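Local coordinates for diguanylate cyclase/phosphodiesterase (Caldicellulosiruptor saccharolyticus, PDB 3MTK), which probably acts in cyclic di-GMP turnover as part of a longer protein, of which this chain is the GGDEF domain, at residues A[38-43]-A[99-104]; A[45-50]-A[57-62]; A[64-69]-A[121-126]. All blocks are in the same frame, centred on the assembly; numbering follows the deposited sequence.

Interaction 1: residues A[38-43]-A[99-104]; sequences YLIFLE and DFIERM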
loop_
_atom_site.group_PDB
_atom_site.type_symbol
_atom_site.label_atom_id
_atom_site.label_comp_id
_atom_site.label_asym_id
_atom_site.label_seq_id
_atom_site.Cartn_x
_atom_site.Cartn_y
_atom_site.Cartn_z
ATOM N N TYR A 38 3.501 -11.454 -2.911
ATOM C CA TYR A 38 3.633 -10.222 -3.667
ATOM C C TYR A 38 3.854 -8.957 -2.857
ATOM O O TYR A 38 3.432 -8.848 -1.706
ATOM C CB TYR A 38 2.392 -10.004 -4.541
ATOM C CG TYR A 38 2.102 -11.105 -5.531
ATOM C CD1 TYR A 38 1.594 -12.335 -5.111
ATOM C CD2 TYR A 38 2.340 -10.920 -6.892
ATOM C CE1 TYR A 38 1.333 -13.352 -6.023
ATOM C CE2 TYR A 38 2.080 -11.931 -7.811
ATOM C CZ TYR A 38 1.579 -13.142 -7.369
ATOM O OH TYR A 38 1.321 -14.140 -8.277
ATOM N N LEU A 39 4.530 -8.001 -3.481
ATOM C CA LEU A 39 4.754 -6.697 -2.882
ATOM C C LEU A 39 3.701 -5.851 -3.587
ATOM O O LEU A 39 3.570 -5.922 -4.814
ATOM C CB LEU A 39 6.143 -6.158 -3.220
ATOM C CG LEU A 39 6.417 -4.748 -2.682
ATOM C CD1 LEU A 39 6.300 -4.742 -1.171
ATOM C CD2 LEU A 39 7.796 -4.288 -3.108
ATOM N N ILE A 40 2.941 -5.075 -2.826
ATOM C CA ILE A 40 1.902 -4.231 -3.399
ATOM C C ILE A 40 2.037 -2.799 -2.912
ATOM O O ILE A 40 2.236 -2.549 -1.715
ATOM C CB ILE A 40 0.492 -4.747 -3.025
ATOM C CG1 ILE A 40 0.338 -6.194 -3.481
ATOM C CG2 ILE A 40 -0.576 -3.905 -3.706
ATOM C CD1 ILE A 40 -0.817 -6.901 -2.831
ATOM N N PHE A 41 1.931 -1.870 -3.855
ATOM C CA PHE A 41 2.020 -0.444 -3.580
ATOM C C PHE A 41 0.650 0.204 -3.800
ATOM O O PHE A 41 0.085 0.124 -4.892
ATOM C CB PHE A 41 3.052 0.203 -4.518
ATOM C CG PHE A 41 4.461 0.231 -3.977
ATOM C CD1 PHE A 41 4.800 -0.445 -2.808
ATOM C CD2 PHE A 41 5.456 0.929 -4.651
ATOM C CE1 PHE A 41 6.117 -0.431 -2.319
ATOM C CE2 PHE A 41 6.781 0.953 -4.172
ATOM C CZ PHE A 41 7.110 0.268 -3.000
ATOM N N LEU A 42 0.100 0.823 -2.761
ATOM C CA LEU A 42 -1.189 1.491 -2.900
ATOM C C LEU A 42 -0.990 2.985 -2.724
ATOM O O LEU A 42 -0.392 3.442 -1.736
ATOM C CB LEU A 42 -2.208 1.032 -1.852
ATOM C CG LEU A 42 -2.770 -0.378 -1.790
ATOM C CD1 LEU A 42 -1.780 -1.314 -1.073
ATOM C CD2 LEU A 42 -4.071 -0.331 -1.014
ATOM N N GLU A 43 -1.512 3.754 -3.666
ATOM C CA GLU A 43 -1.386 5.198 -3.580
ATOM C C GLU A 43 -2.754 5.856 -3.405
ATOM O O GLU A 43 -3.700 5.563 -4.138
ATOM C CB GLU A 43 -0.697 5.743 -4.835
ATOM C CG GLU A 43 -0.453 7.246 -4.780
ATOM C CD GLU A 43 0.330 7.766 -5.968
ATOM O OE1 GLU A 43 1.141 7.000 -6.523
ATOM O OE2 GLU A 43 0.147 8.945 -6.335
ATOM N N ASP A 99 -7.612 -10.938 -7.482
ATOM C CA ASP A 99 -8.858 -10.884 -6.726
ATOM C C ASP A 99 -8.611 -10.258 -5.359
ATOM O O ASP A 99 -9.461 -9.543 -4.831
ATOM C CB ASP A 99 -9.430 -12.294 -6.552
ATOM C CG ASP A 99 -10.362 -12.405 -5.355
ATOM O OD1 ASP A 99 -11.429 -11.749 -5.351
ATOM O OD2 ASP A 99 -10.020 -13.148 -4.409
ATOM N N PHE A 100 -7.443 -10.542 -4.792
ATOM C CA PHE A 100 -7.064 -10.006 -3.493
ATOM C C PHE A 100 -7.029 -8.487 -3.610
ATOM O O PHE A 100 -7.540 -7.766 -2.753
ATOM C CB PHE A 100 -5.678 -10.524 -3.103
ATOM C CG PHE A 100 -5.150 -9.941 -1.823
ATOM C CD1 PHE A 100 -5.605 -10.399 -0.590
ATOM C CD2 PHE A 100 -4.217 -8.908 -1.849
ATOM C CE1 PHE A 100 -5.135 -9.833 0.607
ATOM C CE2 PHE A 100 -3.744 -8.337 -0.666
ATOM C CZ PHE A 100 -4.204 -8.800 0.564
ATOM N N ILE A 101 -6.423 -8.019 -4.693
ATOM C CA ILE A 101 -6.287 -6.600 -4.970
ATOM C C ILE A 101 -7.639 -5.926 -5.147
ATOM O O ILE A 101 -7.905 -4.883 -4.553
ATOM C CB ILE A 101 -5.436 -6.388 -6.241
ATOM C CG1 ILE A 101 -3.967 -6.697 -5.928
ATOM C CG2 ILE A 101 -5.629 -4.973 -6.780
ATOM C CD1 ILE A 101 -3.039 -6.634 -7.132
ATOM N N GLU A 102 -8.492 -6.536 -5.963
ATOM C CA GLU A 102 -9.817 -5.994 -6.236
ATOM C C GLU A 102 -10.701 -5.997 -4.994
ATOM O O GLU A 102 -11.401 -5.021 -4.711
ATOM C CB GLU A 102 -10.481 -6.796 -7.352
ATOM C CG GLU A 102 -9.537 -7.113 -8.490
ATOM C CD GLU A 102 -10.252 -7.657 -9.697
ATOM O OE1 GLU A 102 -11.123 -8.534 -9.518
ATOM O OE2 GLU A 102 -9.941 -7.210 -10.825
ATOM N N ARG A 103 -10.666 -7.097 -4.253
ATOM C CA ARG A 103 -11.461 -7.204 -3.047
ATOM C C ARG A 103 -11.141 -5.987 -2.200
ATOM O O ARG A 103 -12.026 -5.206 -1.839
ATOM C CB ARG A 103 -11.093 -8.472 -2.277
ATOM C CG ARG A 103 -12.068 -8.835 -1.162
ATOM C CD ARG A 103 -11.505 -9.959 -0.313
ATOM N NE ARG A 103 -11.020 -11.046 -1.153
ATOM C CZ ARG A 103 -9.937 -11.766 -0.884
ATOM N NH1 ARG A 103 -9.231 -11.513 0.208
ATOM N NH2 ARG A 103 -9.546 -12.719 -1.722
HETATM N N MSE A 104 -9.855 -5.819 -1.909
HETATM C CA MSE A 104 -9.399 -4.703 -1.098
HETATM C C MSE A 104 -9.699 -3.335 -1.703
HETATM O O MSE A 104 -10.059 -2.400 -0.988
HETATM C CB MSE A 104 -7.903 -4.806 -0.851
HETATM C CG MSE A 104 -7.358 -3.551 -0.213
HETATM SE SE MSE A 104 -5.479 -3.600 0.089
HETATM C CE MSE A 104 -4.857 -3.608 -1.750
#

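Interaction 2: residues A[45-50]-A[57-62]; sequences RDLEKL and DLVDEL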
loop_
_atom_site.group_PDB
_atom_site.type_symbol
_atom_site.label_atom_id
_atom_site.label_comp_id
_atom_site.label_asym_id
_atom_site.label_seq_id
_atom_site.Cartn_x
_atom_site.Cartn_y
_atom_site.Cartn_z
ATOM N N ARG A 45 -5.033 8.704 -4.057
ATOM C CA ARG A 45 -5.038 9.803 -5.029
ATOM C C ARG A 45 -5.525 11.160 -4.516
ATOM O O ARG A 45 -6.343 11.248 -3.602
ATOM C CB ARG A 45 -5.862 9.416 -6.261
ATOM C CG ARG A 45 -5.417 8.129 -6.954
ATOM C CD ARG A 45 -3.943 8.162 -7.301
ATOM N NE ARG A 45 -3.586 9.342 -8.084
ATOM C CZ ARG A 45 -3.825 9.487 -9.383
ATOM N NH1 ARG A 45 -4.422 8.526 -10.070
ATOM N NH2 ARG A 45 -3.469 10.605 -10.003
ATOM N N ASP A 46 -4.987 12.213 -5.119
ATOM C CA ASP A 46 -5.347 13.592 -4.813
ATOM C C ASP A 46 -5.472 13.960 -3.345
ATOM O O ASP A 46 -6.361 14.709 -2.953
ATOM C CB ASP A 46 -6.627 13.927 -5.559
ATOM C CG ASP A 46 -6.537 13.554 -7.027
ATOM O OD1 ASP A 46 -5.615 14.057 -7.714
ATOM O OD2 ASP A 46 -7.373 12.742 -7.491
ATOM N N LEU A 47 -4.545 13.445 -2.546
ATOM C CA LEU A 47 -4.508 13.702 -1.112
ATOM C C LEU A 47 -4.187 15.177 -0.821
ATOM O O LEU A 47 -4.556 15.689 0.231
ATOM C CB LEU A 47 -3.463 12.779 -0.474
ATOM C CG LEU A 47 -3.498 12.403 1.003
ATOM C CD1 LEU A 47 -4.830 11.827 1.384
ATOM C CD2 LEU A 47 -2.403 11.383 1.250
ATOM N N GLU A 48 -3.514 15.858 -1.753
ATOM C CA GLU A 48 -3.183 17.278 -1.571
ATOM C C GLU A 48 -4.432 18.136 -1.681
ATOM O O GLU A 48 -4.653 19.037 -0.875
ATOM C CB GLU A 48 -2.169 17.772 -2.621
ATOM C CG GLU A 48 -0.772 17.156 -2.527
ATOM C CD GLU A 48 0.253 17.847 -3.438
ATOM O OE1 GLU A 48 -0.059 18.074 -4.636
ATOM O OE2 GLU A 48 1.373 18.150 -2.956
ATOM N N LYS A 49 -5.242 17.869 -2.697
ATOM C CA LYS A 49 -6.466 18.628 -2.888
ATOM C C LYS A 49 -7.328 18.488 -1.647
ATOM O O LYS A 49 -8.088 19.390 -1.306
ATOM C CB LYS A 49 -7.235 18.113 -4.104
ATOM C CG LYS A 49 -6.936 18.846 -5.401
ATOM C CD LYS A 49 -5.473 18.757 -5.775
ATOM C CE LYS A 49 -5.221 19.352 -7.156
ATOM N NZ LYS A 49 -3.786 19.252 -7.537
ATOM N N LEU A 50 -7.207 17.347 -0.974
ATOM C CA LEU A 50 -7.982 17.088 0.228
ATOM C C LEU A 50 -7.470 17.896 1.409
ATOM O O LEU A 50 -8.258 18.351 2.238
ATOM C CB LEU A 50 -7.960 15.592 0.562
ATOM C CG LEU A 50 -9.274 14.833 0.346
ATOM C CD1 LEU A 50 -9.933 15.274 -0.958
ATOM C CD2 LEU A 50 -8.992 13.341 0.337
ATOM N N ASP A 57 -5.694 18.394 9.616
ATOM C CA ASP A 57 -6.070 17.507 10.705
ATOM C C ASP A 57 -7.074 16.462 10.279
ATOM O O ASP A 57 -6.950 15.286 10.622
ATOM C CB ASP A 57 -6.597 18.296 11.896
ATOM C CG ASP A 57 -5.482 18.960 12.683
ATOM O OD1 ASP A 57 -4.443 18.301 12.910
ATOM O OD2 ASP A 57 -5.648 20.131 13.078
ATOM N N LEU A 58 -8.067 16.885 9.518
ATOM C CA LEU A 58 -9.074 15.963 9.045
ATOM C C LEU A 58 -8.390 14.865 8.212
ATOM O O LEU A 58 -8.616 13.669 8.428
ATOM C CB LEU A 58 -10.095 16.724 8.193
ATOM C CG LEU A 58 -11.426 16.055 7.835
ATOM C CD1 LEU A 58 -11.175 14.835 6.953
ATOM C CD2 LEU A 58 -12.157 15.673 9.110
ATOM N N VAL A 59 -7.539 15.286 7.278
ATOM C CA VAL A 59 -6.841 14.367 6.389
ATOM C C VAL A 59 -5.903 13.385 7.080
ATOM O O VAL A 59 -5.699 12.275 6.587
ATOM C CB VAL A 59 -6.044 15.132 5.328
ATOM C CG1 VAL A 59 -5.264 14.164 4.465
ATOM C CG2 VAL A 59 -6.987 15.952 4.483
ATOM N N ASP A 60 -5.312 13.789 8.199
ATOM C CA ASP A 60 -4.436 12.869 8.906
ATOM C C ASP A 60 -5.307 11.788 9.531
ATOM O O ASP A 60 -4.901 10.629 9.633
ATOM C CB ASP A 60 -3.605 13.606 9.958
ATOM C CG ASP A 60 -2.505 14.462 9.330
ATOM O OD1 ASP A 60 -1.859 13.993 8.368
ATOM O OD2 ASP A 60 -2.273 15.597 9.793
ATOM N N GLU A 61 -6.522 12.170 9.919
ATOM C CA GLU A 61 -7.471 11.232 10.503
ATOM C C GLU A 61 -7.891 10.246 9.423
ATOM O O GLU A 61 -8.008 9.047 9.664
ATOM C CB GLU A 61 -8.700 11.979 11.030
ATOM C CG GLU A 61 -8.709 12.167 12.539
ATOM C CD GLU A 61 -8.872 10.851 13.280
ATOM O OE1 GLU A 61 -9.903 10.181 13.061
ATOM O OE2 GLU A 61 -7.974 10.486 14.074
ATOM N N LEU A 62 -8.114 10.773 8.230
ATOM C CA LEU A 62 -8.495 9.969 7.073
ATOM C C LEU A 62 -7.413 8.906 6.805
ATOM O O LEU A 62 -7.714 7.727 6.596
ATOM C CB LEU A 62 -8.612 10.878 5.858
ATOM C CG LEU A 62 -9.614 10.560 4.757
ATOM C CD1 LEU A 62 -9.047 11.140 3.465
ATOM C CD2 LEU A 62 -9.873 9.058 4.624
#

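Interaction 3: residues A[64-69]-A[121-126]; sequences IHISKR and VNFNIG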
loop_
_atom_site.group_PDB
_atom_site.type_symbol
_atom_site.label_atom_id
_atom_site.label_comp_id
_atom_site.label_asym_id
_atom_site.label_seq_id
_atom_site.Cartn_x
_atom_site.Cartn_y
_atom_site.Cartn_z
ATOM N N ILE A 64 -5.286 7.669 8.869
ATOM C CA ILE A 64 -5.345 6.635 9.897
ATOM C C ILE A 64 -6.457 5.673 9.505
ATOM O O ILE A 64 -6.235 4.465 9.425
ATOM C CB ILE A 64 -5.635 7.221 11.297
ATOM C CG1 ILE A 64 -4.429 8.026 11.786
ATOM C CG2 ILE A 64 -5.923 6.094 12.278
ATOM C CD1 ILE A 64 -4.617 8.637 13.179
ATOM N N HIS A 65 -7.650 6.208 9.251
ATOM C CA HIS A 65 -8.775 5.373 8.834
ATOM C C HIS A 65 -8.337 4.454 7.705
ATOM O O HIS A 65 -8.576 3.247 7.747
ATOM C CB HIS A 65 -9.939 6.231 8.339
ATOM C CG HIS A 65 -10.855 6.697 9.425
ATOM N ND1 HIS A 65 -10.413 7.417 10.514
ATOM C CD2 HIS A 65 -12.190 6.542 9.591
ATOM C CE1 HIS A 65 -11.435 7.686 11.305
ATOM N NE2 HIS A 65 -12.526 7.166 10.768
ATOM N N ILE A 66 -7.685 5.023 6.693
ATOM C CA ILE A 66 -7.240 4.214 5.570
ATOM C C ILE A 66 -6.285 3.116 6.017
ATOM O O ILE A 66 -6.461 1.957 5.647
ATOM C CB ILE A 66 -6.553 5.069 4.485
ATOM C CG1 ILE A 66 -7.567 6.033 3.866
ATOM C CG2 ILE A 66 -5.979 4.168 3.411
ATOM C CD1 ILE A 66 -6.980 6.995 2.868
ATOM N N SER A 67 -5.286 3.467 6.821
ATOM C CA SER A 67 -4.323 2.468 7.275
ATOM C C SER A 67 -5.002 1.301 7.975
ATOM O O SER A 67 -4.647 0.147 7.750
ATOM C CB SER A 67 -3.302 3.092 8.226
ATOM O OG SER A 67 -3.910 3.481 9.445
ATOM N N LYS A 68 -5.985 1.595 8.820
ATOM C CA LYS A 68 -6.673 0.534 9.542
ATOM C C LYS A 68 -7.458 -0.384 8.615
ATOM O O LYS A 68 -7.451 -1.605 8.785
ATOM C CB LYS A 68 -7.568 1.133 10.625
ATOM C CG LYS A 68 -6.738 1.830 11.699
ATOM C CD LYS A 68 -7.566 2.363 12.851
ATOM C CE LYS A 68 -6.686 3.123 13.848
ATOM N NZ LYS A 68 -7.513 3.812 14.886
ATOM N N ARG A 69 -8.120 0.191 7.620
ATOM C CA ARG A 69 -8.870 -0.631 6.681
ATOM C C ARG A 69 -7.882 -1.533 5.922
ATOM O O ARG A 69 -8.116 -2.725 5.746
ATOM C CB ARG A 69 -9.652 0.262 5.714
ATOM C CG ARG A 69 -10.591 -0.476 4.797
ATOM C CD ARG A 69 -11.540 0.471 4.025
ATOM N NE ARG A 69 -12.374 1.297 4.900
ATOM C CZ ARG A 69 -13.326 2.127 4.463
ATOM N NH1 ARG A 69 -13.564 2.239 3.159
ATOM N NH2 ARG A 69 -14.039 2.849 5.327
ATOM N N VAL A 121 -12.370 8.506 -1.403
ATOM C CA VAL A 121 -11.090 8.761 -2.038
ATOM C C VAL A 121 -10.820 7.738 -3.111
ATOM O O VAL A 121 -11.429 6.679 -3.131
ATOM C CB VAL A 121 -9.938 8.679 -1.043
ATOM C CG1 VAL A 121 -9.946 9.887 -0.137
ATOM C CG2 VAL A 121 -10.059 7.398 -0.245
ATOM N N ASN A 122 -9.892 8.067 -3.996
ATOM C CA ASN A 122 -9.497 7.188 -5.080
ATOM C C ASN A 122 -8.113 6.653 -4.808
ATOM O O ASN A 122 -7.360 7.249 -4.039
ATOM C CB ASN A 122 -9.504 7.949 -6.392
ATOM C CG ASN A 122 -10.899 8.212 -6.876
ATOM O OD1 ASN A 122 -11.157 9.193 -7.571
ATOM N ND2 ASN A 122 -11.817 7.323 -6.516
ATOM N N PHE A 123 -7.791 5.525 -5.439
ATOM C CA PHE A 123 -6.498 4.878 -5.257
ATOM C C PHE A 123 -5.982 4.333 -6.574
ATOM O O PHE A 123 -6.640 4.425 -7.606
ATOM C CB PHE A 123 -6.608 3.682 -4.294
ATOM C CG PHE A 123 -7.211 4.009 -2.941
ATOM C CD1 PHE A 123 -8.582 4.197 -2.798
ATOM C CD2 PHE A 123 -6.409 4.104 -1.819
ATOM C CE1 PHE A 123 -9.143 4.473 -1.554
ATOM C CE2 PHE A 123 -6.959 4.377 -0.570
ATOM C CZ PHE A 123 -8.330 4.561 -0.438
ATOM N N ASN A 124 -4.787 3.758 -6.505
ATOM C CA ASN A 124 -4.136 3.093 -7.618
ATOM C C ASN A 124 -3.219 2.078 -6.963
ATOM O O ASN A 124 -2.704 2.307 -5.855
ATOM C CB ASN A 124 -3.367 4.071 -8.496
ATOM C CG ASN A 124 -4.196 4.536 -9.690
ATOM O OD1 ASN A 124 -4.521 3.738 -10.589
ATOM N ND2 ASN A 124 -4.560 5.813 -9.698
ATOM N N ILE A 125 -3.043 0.941 -7.624
ATOM C CA ILE A 125 -2.234 -0.120 -7.064
ATOM C C ILE A 125 -1.215 -0.710 -8.021
ATOM O O ILE A 125 -1.536 -1.043 -9.161
ATOM C CB ILE A 125 -3.142 -1.246 -6.528
ATOM C CG1 ILE A 125 -3.795 -0.788 -5.224
ATOM C CG2 ILE A 125 -2.352 -2.517 -6.319
ATOM C CD1 ILE A 125 -4.786 -1.796 -4.635
ATOM N N GLY A 126 0.016 -0.821 -7.537
ATOM C CA GLY A 126 1.085 -1.403 -8.320
ATOM C C GLY A 126 1.558 -2.604 -7.525
ATOM O O GLY A 126 1.815 -2.488 -6.321
#

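Interaction 1: residues A[38-43]-A[99-104]
L42 and M104 meet tip to tip. The methyl CD2 of L42 lies 3.4 Å from CE of M104, which is tight for two carbons. The selenium of this selenomethionine follows close behind, with SE 3.7 Å from L42 CD2. M104 first runs out extended from the helix. It then bends at its last torsion (chi3 67°), which brings CE up against CG and both methyls of L42. The second meeting point is I40. Its CD1 sits at the CD2-CE2 edge of the F100 ring, near the ring plane, 3.9 Å from F100 CE2. F100 CG is anti to the backbone N (chi1 175°), which carries the ring over to the strand. I101 adds a looser touch, with its CG1 4.4 Å from I40 CD1. With an alanine at L42, the M104 methyl is likely to lose the apolar partner it has on this strand, and a gap would open beneath the helix. I125 of the neighbouring strand also touches I40, L42 and M104. Strand 38-43 and helix 99-104 run roughly parallel, at 28°, with 11.5 Å between axes. This is helix-on-sheet packing in an alpha/beta domain. L39 and F41 point to the other sheet face, where helix 137-154 packs. On the outer side of helix 99-104, R103 NH2 bridges to D99 OD2 at 2.8 Å. The contact itself is wholly apolar and buried, so it depends on shape and close packing rather than on directional bonds.

Interaction 2: residues A[45-50]-A[57-62]
L47 and V59 cross obliquely, methyl against methyl, with L47 CD1 3.9 Å from V59 CG1. L47 carries its CG anti to the backbone N (chi1 -157°), which brings the branched end of the side chain over to the second helix. V59 is the hub of the contact, because its two methyls serve different partners. CG1 takes L47. CG2 lies against the backbone of L50, 3.5 Å from L50 O, and also approaches L50 CB at 4.1 Å. L50 in turn sends its own side chain to L62. These two leucines cross at about a right angle, and L50 CD2 stands 3.8 Å from L62 CD1. The segments belong to helices 47-54 and 56-74, joined by a single residue, so this is packing between two consecutive helices. Around it, L47 also touches F85 and D86, in the hairpin turn where GGDEF domains carry their signature motif, here reading GFDRF. L50 reaches V121, and L62 packs on Y112. Every side-chain pair across the contact is aliphatic. The two helices are therefore held here by exclusion of water and by fit, with no polar bond between the segments to fix their angle.

Interaction 3: residues A[64-69]-A[121-126]
The backbones stay well apart, and their nearest CA atoms, those of I66 and V121, are 9.7 Å from each other. Side chains span the distance, with I66 as the one residue of 64-69 that touches 121-126. Its two branches divide the work. CG2 is anti to the backbone N (chi1, measured to CG1, is -65°) and comes to the edge of the F123 ring, close to the ring plane, 4.1 Å from F123 CE2. CD1, at the end of the other branch, touches V121 CG2 at 4.4 Å. The side chains of I66 and F123 come from opposite directions. Helix 56-74 here lies over the end of the central sheet of the GGDEF fold, where the chain enters strand 123-129. Y112 packs against I66, V121 and F123, V44 packs on both I66 and F123, and L105 and L108 of helix 97-108 also reach the phenylalanine. One turn further along the helix, R69 is anchored outside the contact, where its guanidinium bonds to the carbonyl oxygens of Q107, L110 and P111 and makes a cation-pi contact with Y112. On the helix itself, I64 O accepts the backbone N of K68 at 2.9 Å and also the hydroxyl of S67.

In the fold
All three contacts lie in the one GGDEF domain. Interactions 1 and 3 have centres about 10 Å apart and share the central sheet, where strands 37-44 and 123-129 are antiparallel neighbours. A probable hydrogen bond, E43 N to N124 O, joins the two. Interaction 2 lies toward the domain edge; its centre is about 21 Å from that of interaction 1 and about 11 Å from that of interaction 3. It shares helix 56-74 with interaction 3, and L50 touches V121. Along the chain, interaction 2 is nested inside the loop closed by interaction 1, while interactions 1 and 3 alternate. Helix 97-108, the sheet and helix 56-74 are tied into one apolar core.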